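Pyoverdine biosynthesis protein PvcA (Pseudomonas aeruginosa, PDB 3E59) builds the isonitrile group of paerucumarin on L-tyrosine, taking the isonitrile carbon from C2 of ribulose 5-phosphate. Local coordinates at residues E38-R49 / P260-I268; G57-P68 / Y104-D115. One frame throughout, in Å; residues are numbered along the deposited sequence.

Contact 1: E38-R49 / P260-I268. With PO4 (phosphate ion), chain E.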
loop_
_atom_site.group_PDB
_atom_site.type_symbol
_atom_site.label_atom_id
_atom_site.label_comp_id
_atom_site.label_asym_id
_atom_site.label_seq_id
_atom_site.Cartn_x
_atom_site.Cartn_y
_atom_site.Cartn_z
ATOM N N GLU A 38 -5.986 -10.309 -18.915
ATOM C CA GLU A 38 -5.662 -10.096 -17.502
ATOM C C GLU A 38 -6.872 -10.341 -16.613
ATOM O O GLU A 38 -6.753 -10.989 -15.577
ATOM C CB GLU A 38 -5.132 -8.687 -17.266
ATOM C CG GLU A 38 -3.695 -8.473 -17.704
ATOM C CD GLU A 38 -3.301 -7.015 -17.678
ATOM O OE1 GLU A 38 -4.035 -6.208 -17.072
ATOM O OE2 GLU A 38 -2.256 -6.665 -18.265
ATOM N N ILE A 39 -8.028 -9.830 -17.034
ATOM C CA ILE A 39 -9.281 -9.972 -16.291
ATOM C C ILE A 39 -9.707 -11.441 -16.190
ATOM O O ILE A 39 -10.123 -11.898 -15.122
ATOM C CB ILE A 39 -10.411 -9.099 -16.902
ATOM C CG1 ILE A 39 -10.098 -7.606 -16.717
ATOM C CG2 ILE A 39 -11.772 -9.434 -16.280
ATOM C CD1 ILE A 39 -10.851 -6.668 -17.696
ATOM N N ARG A 40 -9.591 -12.169 -17.298
ATOM C CA ARG A 40 -9.897 -13.595 -17.328
ATOM C C ARG A 40 -9.100 -14.382 -16.265
ATOM O O ARG A 40 -9.676 -15.155 -15.494
ATOM C CB ARG A 40 -9.673 -14.174 -18.733
ATOM N N ARG A 41 -7.785 -14.169 -16.194
ATOM C CA ARG A 41 -7.008 -14.903 -15.202
ATOM C C ARG A 41 -7.181 -14.381 -13.771
ATOM O O ARG A 41 -7.023 -15.134 -12.809
ATOM C CB ARG A 41 -5.543 -15.123 -15.616
ATOM C CG ARG A 41 -4.832 -13.980 -16.288
ATOM C CD ARG A 41 -3.717 -14.522 -17.192
ATOM N NE ARG A 41 -2.453 -13.807 -16.988
ATOM C CZ ARG A 41 -2.041 -12.754 -17.698
ATOM N NH1 ARG A 41 -2.779 -12.264 -18.694
ATOM N NH2 ARG A 41 -0.874 -12.192 -17.417
ATOM N N ILE A 42 -7.566 -13.114 -13.641
ATOM C CA ILE A 42 -7.974 -12.568 -12.341
ATOM C C ILE A 42 -9.235 -13.277 -11.820
ATOM O O ILE A 42 -9.291 -13.660 -10.647
ATOM C CB ILE A 42 -8.149 -11.020 -12.371
ATOM C CG1 ILE A 42 -6.785 -10.340 -12.419
ATOM C CG2 ILE A 42 -8.918 -10.528 -11.148
ATOM C CD1 ILE A 42 -6.837 -8.911 -12.894
ATOM N N GLU A 43 -10.214 -13.471 -12.701
ATOM C CA GLU A 43 -11.466 -14.161 -12.364
ATOM C C GLU A 43 -11.233 -15.573 -11.839
ATOM O O GLU A 43 -11.869 -15.998 -10.881
ATOM C CB GLU A 43 -12.384 -14.234 -13.585
ATOM C CG GLU A 43 -13.222 -12.996 -13.823
ATOM C CD GLU A 43 -14.482 -13.287 -14.648
ATOM O OE1 GLU A 43 -15.363 -12.393 -14.712
ATOM O OE2 GLU A 43 -14.602 -14.411 -15.211
ATOM N N GLN A 44 -10.312 -16.291 -12.477
ATOM C CA GLN A 44 -9.960 -17.654 -12.077
ATOM C C GLN A 44 -9.419 -17.704 -10.647
ATOM O O GLN A 44 -9.771 -18.595 -9.870
ATOM C CB GLN A 44 -8.919 -18.233 -13.034
ATOM C CG GLN A 44 -9.379 -18.335 -14.475
ATOM C CD GLN A 44 -8.362 -19.024 -15.370
ATOM O OE1 GLN A 44 -7.210 -19.272 -14.975
ATOM N NE2 GLN A 44 -8.786 -19.351 -16.586
ATOM N N VAL A 45 -8.572 -16.736 -10.305
ATOM C CA VAL A 45 -7.929 -16.701 -8.991
ATOM C C VAL A 45 -8.864 -16.161 -7.899
ATOM O O VAL A 45 -9.013 -16.772 -6.846
ATOM C CB VAL A 45 -6.602 -15.890 -9.024
ATOM C CG1 VAL A 45 -5.963 -15.820 -7.639
ATOM C CG2 VAL A 45 -5.634 -16.496 -10.024
ATOM N N GLN A 46 -9.510 -15.034 -8.166
ATOM C CA GLN A 46 -10.182 -14.279 -7.114
ATOM C C GLN A 46 -11.583 -14.762 -6.804
ATOM O O GLN A 46 -11.993 -14.732 -5.643
ATOM C CB GLN A 46 -10.200 -12.779 -7.440
ATOM C CG GLN A 46 -8.798 -12.149 -7.615
ATOM C CD GLN A 46 -7.928 -12.200 -6.348
ATOM O OE1 GLN A 46 -8.429 -12.363 -5.230
ATOM N NE2 GLN A 46 -6.613 -12.044 -6.530
ATOM N N LEU A 47 -12.310 -15.195 -7.834
ATOM C CA LEU A 47 -13.734 -15.550 -7.695
ATOM C C LEU A 47 -14.080 -16.664 -6.687
ATOM O O LEU A 47 -14.999 -16.498 -5.886
ATOM C CB LEU A 47 -14.416 -15.815 -9.058
ATOM C CG LEU A 47 -14.886 -14.586 -9.858
ATOM C CD1 LEU A 47 -15.842 -14.970 -10.976
ATOM C CD2 LEU A 47 -15.558 -13.567 -8.946
ATOM N N PRO A 48 -13.359 -17.804 -6.721
ATOM C CA PRO A 48 -13.685 -18.788 -5.676
ATOM C C PRO A 48 -13.295 -18.313 -4.271
ATOM O O PRO A 48 -13.911 -18.744 -3.302
ATOM C CB PRO A 48 -12.890 -20.029 -6.080
ATOM C CG PRO A 48 -11.849 -19.564 -7.012
ATOM C CD PRO A 48 -12.291 -18.270 -7.626
ATOM N N ARG A 49 -12.304 -17.417 -4.171
ATOM C CA ARG A 49 -11.856 -16.874 -2.877
ATOM C C ARG A 49 -12.925 -15.970 -2.242
ATOM O O ARG A 49 -13.203 -16.076 -1.040
ATOM C CB ARG A 49 -10.514 -16.127 -3.011
ATOM C CG ARG A 49 -9.322 -17.019 -3.345
ATOM C CD ARG A 49 -8.003 -16.230 -3.383
ATOM N NE ARG A 49 -7.586 -15.751 -2.060
ATOM C CZ ARG A 49 -7.109 -16.530 -1.086
ATOM N NH1 ARG A 49 -6.980 -17.841 -1.263
ATOM N NH2 ARG A 49 -6.764 -15.996 0.073
ATOM N N PRO A 260 0.759 -9.267 -10.905
ATOM C CA PRO A 260 0.466 -10.192 -12.009
ATOM C C PRO A 260 -0.995 -10.649 -11.908
ATOM O O PRO A 260 -1.523 -10.763 -10.808
ATOM C CB PRO A 260 1.426 -11.376 -11.765
ATOM C CG PRO A 260 2.522 -10.838 -10.873
ATOM C CD PRO A 260 1.902 -9.710 -10.074
ATOM N N ALA A 261 -1.639 -10.874 -13.049
ATOM C CA ALA A 261 -3.048 -11.250 -13.102
ATOM C C ALA A 261 -3.332 -12.646 -12.517
ATOM O O ALA A 261 -4.462 -12.934 -12.123
ATOM C CB ALA A 261 -3.535 -11.168 -14.519
ATOM N N ASP A 262 -2.306 -13.502 -12.472
ATOM C CA ASP A 262 -2.398 -14.855 -11.902
ATOM C C ASP A 262 -2.141 -14.872 -10.400
ATOM O O ASP A 262 -2.238 -15.917 -9.760
ATOM C CB ASP A 262 -1.367 -15.773 -12.550
ATOM C CG ASP A 262 -1.621 -15.998 -14.011
ATOM O OD1 ASP A 262 -2.792 -15.949 -14.434
ATOM O OD2 ASP A 262 -0.642 -16.246 -14.743
ATOM N N SER A 263 -1.778 -13.719 -9.851
ATOM C CA SER A 263 -1.410 -13.607 -8.440
ATOM C C SER A 263 -2.630 -13.609 -7.512
ATOM O O SER A 263 -3.720 -13.194 -7.903
ATOM C CB SER A 263 -0.597 -12.334 -8.218
ATOM O OG SER A 263 -0.223 -12.190 -6.860
ATOM N N LEU A 264 -2.424 -14.079 -6.282
ATOM C CA LEU A 264 -3.415 -13.946 -5.202
ATOM C C LEU A 264 -3.577 -12.473 -4.839
ATOM O O LEU A 264 -4.647 -12.018 -4.414
ATOM C CB LEU A 264 -2.954 -14.727 -3.973
ATOM C CG LEU A 264 -3.079 -16.249 -3.966
ATOM C CD1 LEU A 264 -2.281 -16.854 -2.805
ATOM C CD2 LEU A 264 -4.542 -16.652 -3.878
ATOM N N LYS A 265 -2.497 -11.729 -5.030
ATOM C CA LYS A 265 -2.477 -10.315 -4.712
ATOM C C LYS A 265 -3.193 -9.517 -5.798
ATOM O O LYS A 265 -3.040 -9.790 -7.006
ATOM C CB LYS A 265 -1.044 -9.828 -4.520
ATOM C CG LYS A 265 -0.183 -10.668 -3.566
ATOM C CD LYS A 265 1.197 -10.068 -3.513
ATOM C CE LYS A 265 2.240 -11.041 -3.075
ATOM N NZ LYS A 265 3.559 -10.329 -2.983
ATOM N N PHE A 266 -3.988 -8.544 -5.354
ATOM C CA PHE A 266 -4.778 -7.706 -6.246
ATOM C C PHE A 266 -4.471 -6.225 -5.982
ATOM O O PHE A 266 -4.845 -5.689 -4.940
ATOM C CB PHE A 266 -6.263 -7.988 -6.029
ATOM C CG PHE A 266 -7.177 -7.211 -6.955
ATOM C CD1 PHE A 266 -7.506 -5.880 -6.685
ATOM C CD2 PHE A 266 -7.726 -7.823 -8.084
ATOM C CE1 PHE A 266 -8.353 -5.162 -7.523
ATOM C CE2 PHE A 266 -8.574 -7.120 -8.929
ATOM C CZ PHE A 266 -8.887 -5.784 -8.652
ATOM N N GLY A 267 -3.797 -5.567 -6.922
ATOM C CA GLY A 267 -3.457 -4.141 -6.757
ATOM C C GLY A 267 -4.669 -3.238 -6.900
ATOM O O GLY A 267 -5.468 -3.395 -7.824
ATOM N N ILE A 268 -4.816 -2.288 -5.985
ATOM C CA ILE A 268 -6.010 -1.436 -5.957
ATOM C C ILE A 268 -5.656 0.038 -5.731
ATOM O O ILE A 268 -4.773 0.370 -4.921
ATOM C CB ILE A 268 -7.056 -1.944 -4.894
ATOM C CG1 ILE A 268 -8.399 -1.224 -5.049
ATOM C CG2 ILE A 268 -6.506 -1.824 -3.454
ATOM C CD1 ILE A 268 -9.580 -2.004 -4.504
HETATM P P PO4 E . 2.993 -6.739 -1.612
HETATM O O1 PO4 E . 3.502 -6.591 -3.024
HETATM O O2 PO4 E . 3.853 -5.874 -0.708
HETATM O O3 PO4 E . 1.511 -6.306 -1.561
HETATM O O4 PO4 E . 3.147 -8.163 -1.150
HETATM O O HOH W 1 -6.712 -12.962 -2.918
HETATM O O HOH W 2 -5.360 -11.997 -9.766
#
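Gln46 reaches from the helix to the turn that leads into strand 265-267 and gives its amide N-H to the carbonyl of Leu264, NE2 to O 2.9 Å, in a nearly straight bond. The carbonyl lies in the plane of the Gln46 amide, yet the donor stands 62° out of the Leu264 carbonyl plane. A bend at chi2 (-63°) brings the amide round. The amide oxygen OE1 accepts from a water that also donates to Leu264 O, so both ends of the buried amide are tied to one peptide carbonyl. Arg49 NE holds that water weakly. Leu264 CD2 lies over one face of the Arg49 guanidinium, 3.5 Å from Arg49 CD, the side chains crossing at about a right angle.

Ala261, in the type I turn 260-263, sets its CB 3.7 Å above the plane of the Arg41 guanidinium, offset toward the rim, and also touches Arg41 CG. Asp262 comes to the edge of that group, their planes 64° apart, in a long salt bridge of 3.4 Å from Arg41 NE to Asp262 OD1. Val45 CG1 packs against Leu264, and Ile42 CG2 meets the Phe266 ring edge at CE2, 4.1 Å away. Lys265 points its CB away from the helix and bonds a phosphate ion, probably from the crystallisation liquor, NZ to O4 2.9 Å, shared with Arg253, Ser255, His257 and Gln259.

The helix packs against one face of the parallel sheet, over its outermost strand 265-267, and reaches Ile252 of adjoining strand 252-255, whose Arg253 shares a backbone bond with Phe266. Arg49 NH2 bonds Pro249 O and Ala251 O; helix 11-20 touches Ile42 and Phe266.

Contact 2: G57-P68 / Y104-D115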
loop_
_atom_site.group_PDB
_atom_site.type_symbol
_atom_site.label_atom_id
_atom_site.label_comp_id
_atom_site.label_asym_id
_atom_site.label_seq_id
_atom_site.Cartn_x
_atom_site.Cartn_y
_atom_site.Cartn_z
ATOM N N GLY A 57 -22.074 -17.187 4.250
ATOM C CA GLY A 57 -22.834 -16.049 4.769
ATOM C C GLY A 57 -22.015 -15.160 5.693
ATOM O O GLY A 57 -22.556 -14.520 6.587
ATOM N N GLU A 58 -20.701 -15.133 5.477
ATOM C CA GLU A 58 -19.786 -14.357 6.309
ATOM C C GLU A 58 -19.414 -13.067 5.586
ATOM O O GLU A 58 -19.478 -13.011 4.353
ATOM C CB GLU A 58 -18.507 -15.146 6.586
ATOM C CG GLU A 58 -18.649 -16.353 7.496
ATOM C CD GLU A 58 -17.496 -17.333 7.325
ATOM O OE1 GLU A 58 -16.694 -17.168 6.372
ATOM O OE2 GLU A 58 -17.397 -18.279 8.137
ATOM N N PRO A 59 -19.020 -12.024 6.342
ATOM C CA PRO A 59 -18.551 -10.812 5.659
ATOM C C PRO A 59 -17.257 -11.102 4.890
ATOM O O PRO A 59 -16.447 -11.937 5.324
ATOM C CB PRO A 59 -18.312 -9.812 6.806
ATOM C CG PRO A 59 -19.011 -10.398 8.005
ATOM C CD PRO A 59 -18.983 -11.887 7.810
ATOM N N ILE A 60 -17.076 -10.444 3.751
ATOM C CA ILE A 60 -15.874 -10.658 2.942
ATOM C C ILE A 60 -14.677 -9.925 3.576
ATOM O O ILE A 60 -14.718 -8.707 3.780
ATOM C CB ILE A 60 -16.092 -10.207 1.480
ATOM C CG1 ILE A 60 -17.354 -10.862 0.900
ATOM C CG2 ILE A 60 -14.856 -10.525 0.601
ATOM C CD1 ILE A 60 -17.943 -10.095 -0.270
ATOM N N GLU A 61 -13.628 -10.677 3.908
ATOM C CA GLU A 61 -12.401 -10.105 4.471
ATOM C C GLU A 61 -11.398 -9.765 3.370
ATOM O O GLU A 61 -11.138 -10.583 2.459
ATOM C CB GLU A 61 -11.747 -11.070 5.479
ATOM C CG GLU A 61 -12.612 -11.433 6.693
ATOM C CD GLU A 61 -12.032 -12.599 7.520
ATOM O OE1 GLU A 61 -10.808 -12.619 7.784
ATOM O OE2 GLU A 61 -12.812 -13.500 7.912
ATOM N N PHE A 62 -10.861 -8.547 3.470
ATOM C CA PHE A 62 -9.736 -8.058 2.679
ATOM C C PHE A 62 -8.565 -7.740 3.613
ATOM O O PHE A 62 -8.751 -7.166 4.688
ATOM C CB PHE A 62 -10.111 -6.790 1.865
ATOM C CG PHE A 62 -11.247 -7.002 0.902
ATOM C CD1 PHE A 62 -12.568 -6.795 1.303
ATOM C CD2 PHE A 62 -11.002 -7.417 -0.407
ATOM C CE1 PHE A 62 -13.637 -7.010 0.422
ATOM C CE2 PHE A 62 -12.049 -7.634 -1.291
ATOM C CZ PHE A 62 -13.375 -7.441 -0.877
ATOM N N VAL A 63 -7.364 -8.121 3.181
ATOM C CA VAL A 63 -6.115 -7.755 3.841
ATOM C C VAL A 63 -5.352 -6.822 2.914
ATOM O O VAL A 63 -5.226 -7.101 1.721
ATOM C CB VAL A 63 -5.293 -9.012 4.188
ATOM C CG1 VAL A 63 -3.811 -8.685 4.382
ATOM C CG2 VAL A 63 -5.883 -9.670 5.440
ATOM N N LEU A 64 -4.862 -5.714 3.466
ATOM C CA LEU A 64 -4.116 -4.715 2.699
ATOM C C LEU A 64 -2.835 -4.256 3.414
ATOM O O LEU A 64 -2.909 -3.458 4.356
ATOM C CB LEU A 64 -5.021 -3.495 2.441
ATOM C CG LEU A 64 -4.400 -2.265 1.743
ATOM C CD1 LEU A 64 -3.687 -2.643 0.445
ATOM C CD2 LEU A 64 -5.441 -1.171 1.500
ATOM N N PRO A 65 -1.656 -4.751 2.974
ATOM C CA PRO A 65 -0.406 -4.218 3.505
ATOM C C PRO A 65 -0.144 -2.836 2.907
ATOM O O PRO A 65 0.047 -2.706 1.679
ATOM C CB PRO A 65 0.648 -5.235 3.016
ATOM C CG PRO A 65 -0.129 -6.406 2.516
ATOM C CD PRO A 65 -1.395 -5.823 1.999
ATOM N N ALA A 66 -0.156 -1.812 3.761
ATOM C CA ALA A 66 -0.117 -0.416 3.308
ATOM C C ALA A 66 -0.029 0.554 4.490
ATOM O O ALA A 66 -0.089 0.142 5.648
ATOM C CB ALA A 66 -1.360 -0.093 2.476
ATOM N N PHE A 67 0.098 1.844 4.178
ATOM C CA PHE A 67 0.132 2.921 5.172
ATOM C C PHE A 67 1.220 2.724 6.241
ATOM O O PHE A 67 0.915 2.663 7.445
ATOM C CB PHE A 67 -1.244 3.109 5.829
ATOM C CG PHE A 67 -2.343 3.517 4.878
ATOM C CD1 PHE A 67 -3.192 2.547 4.300
ATOM C CD2 PHE A 67 -2.578 4.865 4.604
ATOM C CE1 PHE A 67 -4.235 2.926 3.443
ATOM C CE2 PHE A 67 -3.603 5.253 3.744
ATOM C CZ PHE A 67 -4.439 4.284 3.167
ATOM N N PRO A 68 2.491 2.610 5.811
ATOM C CA PRO A 68 3.580 2.390 6.775
ATOM C C PRO A 68 3.979 3.644 7.554
ATOM O O PRO A 68 4.112 3.605 8.776
ATOM C CB PRO A 68 4.748 1.927 5.884
ATOM C CG PRO A 68 4.508 2.572 4.576
ATOM C CD PRO A 68 2.985 2.625 4.421
ATOM N N TYR A 104 -24.632 -7.402 -0.882
ATOM C CA TYR A 104 -24.296 -8.521 0.014
ATOM C C TYR A 104 -24.355 -8.098 1.487
ATOM O O TYR A 104 -23.373 -7.591 2.046
ATOM C CB TYR A 104 -22.934 -9.132 -0.352
ATOM C CG TYR A 104 -22.555 -10.341 0.483
ATOM C CD1 TYR A 104 -21.441 -10.308 1.320
ATOM C CD2 TYR A 104 -23.307 -11.523 0.433
ATOM C CE1 TYR A 104 -21.087 -11.417 2.099
ATOM C CE2 TYR A 104 -22.960 -12.637 1.208
ATOM C CZ TYR A 104 -21.847 -12.573 2.040
ATOM O OH TYR A 104 -21.484 -13.664 2.806
ATOM N N ALA A 105 -25.524 -8.307 2.093
ATOM C CA ALA A 105 -25.850 -7.855 3.454
ATOM C C ALA A 105 -24.782 -8.064 4.553
ATOM O O ALA A 105 -24.568 -7.163 5.366
ATOM C CB ALA A 105 -27.206 -8.446 3.904
ATOM N N PRO A 106 -24.142 -9.251 4.614
ATOM C CA PRO A 106 -23.042 -9.411 5.591
ATOM C C PRO A 106 -21.882 -8.418 5.399
ATOM O O PRO A 106 -21.168 -8.097 6.363
ATOM C CB PRO A 106 -22.574 -10.852 5.353
ATOM C CG PRO A 106 -23.796 -11.543 4.796
ATOM C CD PRO A 106 -24.398 -10.510 3.883
ATOM N N GLY A 107 -21.705 -7.948 4.165
ATOM C CA GLY A 107 -20.805 -6.845 3.875
ATOM C C GLY A 107 -19.363 -7.259 3.680
ATOM O O GLY A 107 -19.071 -8.375 3.243
ATOM N N ALA A 108 -18.464 -6.340 4.010
ATOM C CA ALA A 108 -17.041 -6.532 3.815
ATOM C C ALA A 108 -16.221 -5.714 4.816
ATOM O O ALA A 108 -16.676 -4.709 5.372
ATOM C CB ALA A 108 -16.648 -6.188 2.371
ATOM N N LYS A 109 -14.993 -6.161 5.011
ATOM C CA LYS A 109 -14.096 -5.614 5.993
ATOM C C LYS A 109 -12.745 -5.514 5.300
ATOM O O LYS A 109 -12.343 -6.438 4.591
ATOM C CB LYS A 109 -14.039 -6.606 7.156
ATOM C CG LYS A 109 -13.324 -6.159 8.405
ATOM C CD LYS A 109 -13.299 -7.323 9.386
ATOM C CE LYS A 109 -12.881 -6.891 10.775
ATOM N NZ LYS A 109 -13.597 -7.747 11.773
ATOM N N ILE A 110 -12.071 -4.378 5.456
ATOM C CA ILE A 110 -10.681 -4.260 5.000
ATOM C C ILE A 110 -9.789 -4.006 6.204
ATOM O O ILE A 110 -9.961 -3.010 6.930
ATOM C CB ILE A 110 -10.468 -3.143 3.938
ATOM C CG1 ILE A 110 -11.286 -3.430 2.679
ATOM C CG2 ILE A 110 -8.946 -3.001 3.573
ATOM C CD1 ILE A 110 -11.304 -2.255 1.654
ATOM N N THR A 111 -8.848 -4.920 6.421
ATOM C CA THR A 111 -7.862 -4.731 7.469
ATOM C C THR A 111 -6.590 -4.171 6.850
ATOM O O THR A 111 -5.941 -4.826 6.024
ATOM C CB THR A 111 -7.569 -6.035 8.234
ATOM O OG1 THR A 111 -8.796 -6.554 8.757
ATOM C CG2 THR A 111 -6.609 -5.773 9.391
ATOM N N VAL A 112 -6.255 -2.945 7.239
ATOM C CA VAL A 112 -5.008 -2.324 6.843
ATOM C C VAL A 112 -3.900 -2.945 7.677
ATOM O O VAL A 112 -3.868 -2.785 8.897
ATOM C CB VAL A 112 -5.054 -0.778 7.022
ATOM C CG1 VAL A 112 -3.653 -0.162 6.878
ATOM C CG2 VAL A 112 -6.012 -0.154 6.018
ATOM N N CYS A 113 -3.011 -3.685 7.015
ATOM C CA CYS A 113 -1.920 -4.361 7.699
ATOM C C CYS A 113 -0.638 -3.547 7.526
ATOM O O CYS A 113 0.187 -3.819 6.663
ATOM C CB CYS A 113 -1.784 -5.801 7.198
ATOM S SG CYS A 113 -3.264 -6.830 7.564
ATOM N N SER A 114 -0.493 -2.535 8.365
ATOM C CA SER A 114 0.615 -1.609 8.255
ATOM C C SER A 114 1.954 -2.331 8.257
ATOM O O SER A 114 2.217 -3.178 9.117
ATOM C CB SER A 114 0.574 -0.594 9.390
ATOM O OG SER A 114 1.760 0.181 9.364
ATOM N N ASP A 115 2.788 -1.987 7.283
ATOM C CA ASP A 115 4.138 -2.532 7.187
ATOM C C ASP A 115 5.201 -1.547 7.685
ATOM O O ASP A 115 6.389 -1.704 7.400
ATOM C CB ASP A 115 4.435 -3.018 5.756
ATOM C CG ASP A 115 4.056 -2.002 4.667
ATOM O OD1 ASP A 115 3.413 -0.958 4.924
ATOM O OD2 ASP A 115 4.414 -2.279 3.507
#
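Tyr104 opens the pairing by giving its hydroxyl proton to the carbonyl of Glu58, OH to O 2.6 Å. The acceptor sits at the ring edge, in its plane, whereas the hydroxyl stands 38° out of the carbonyl plane. Trans chi1 (-177°) carries the ring toward segment 57-68, and Ile60 CD1 approaches it obliquely, 3.8 Å from Tyr104 CD1. Pro106 follows in the turn, its CD over the centre of the tyrosine ring. Gly107 O then accepts from Ile60 N, the first bond of a regular parallel pairing.

Ala108 CB touches the edge of the Phe62 ring, 3.7 Å from CE1. Lys109 bonds with both its N and its O, to Ile60 O and Phe62 N, and Ile110 lays CG1 beside Phe62 CB at 3.7 Å. Thr111 repeats the two-sided pattern between Phe62 and Leu64. Val112 CG1 meets Phe67 CD1 at 3.8 Å, their side chains nearly perpendicular. Cys113 N closes the series on Leu64 O, and its SG rests on Val63 CG1. Ser114 CA-H points at Ala66 O, and Asp115 OD1 lies 3.3 Å from Pro68 CB.

Six backbone bonds fix the register. The apolar face of Ile60, Phe62, Leu64, Ala108, Ile110 and Val112 is buried beneath helix 84-103 at Leu64 and Ile110 and helix 35-55 at Ile60; the other carries Glu61, Lys109 and Thr111 beside buried Val63. The pair thus depends on backbone bonds and apolar burial, not on a charge pair, since Glu61 OE1 and Lys109 NZ are not in contact.

In the fold
Helix 35-55, near the N terminus, supplies the first half of contact 1, whose partner 260-268 comes 211 residues later and closes a long, largely helical loop. A short turn after that helix, the chain enters strand 60-64, and contact 2 closes a much shorter loop when the chain returns through helix 84-103 to strand 108-112, a beta-alpha-beta crossover. Contact 2 is therefore nested inside contact 1. Both reach the same five-stranded parallel sheet: contact 2 joins two inner strands, while contact 1 packs the helix on the face of the sheet at its outermost strand, 265-267, with strand 252-255 between the two sites. Their centres are about 17 Å apart, and they do not touch.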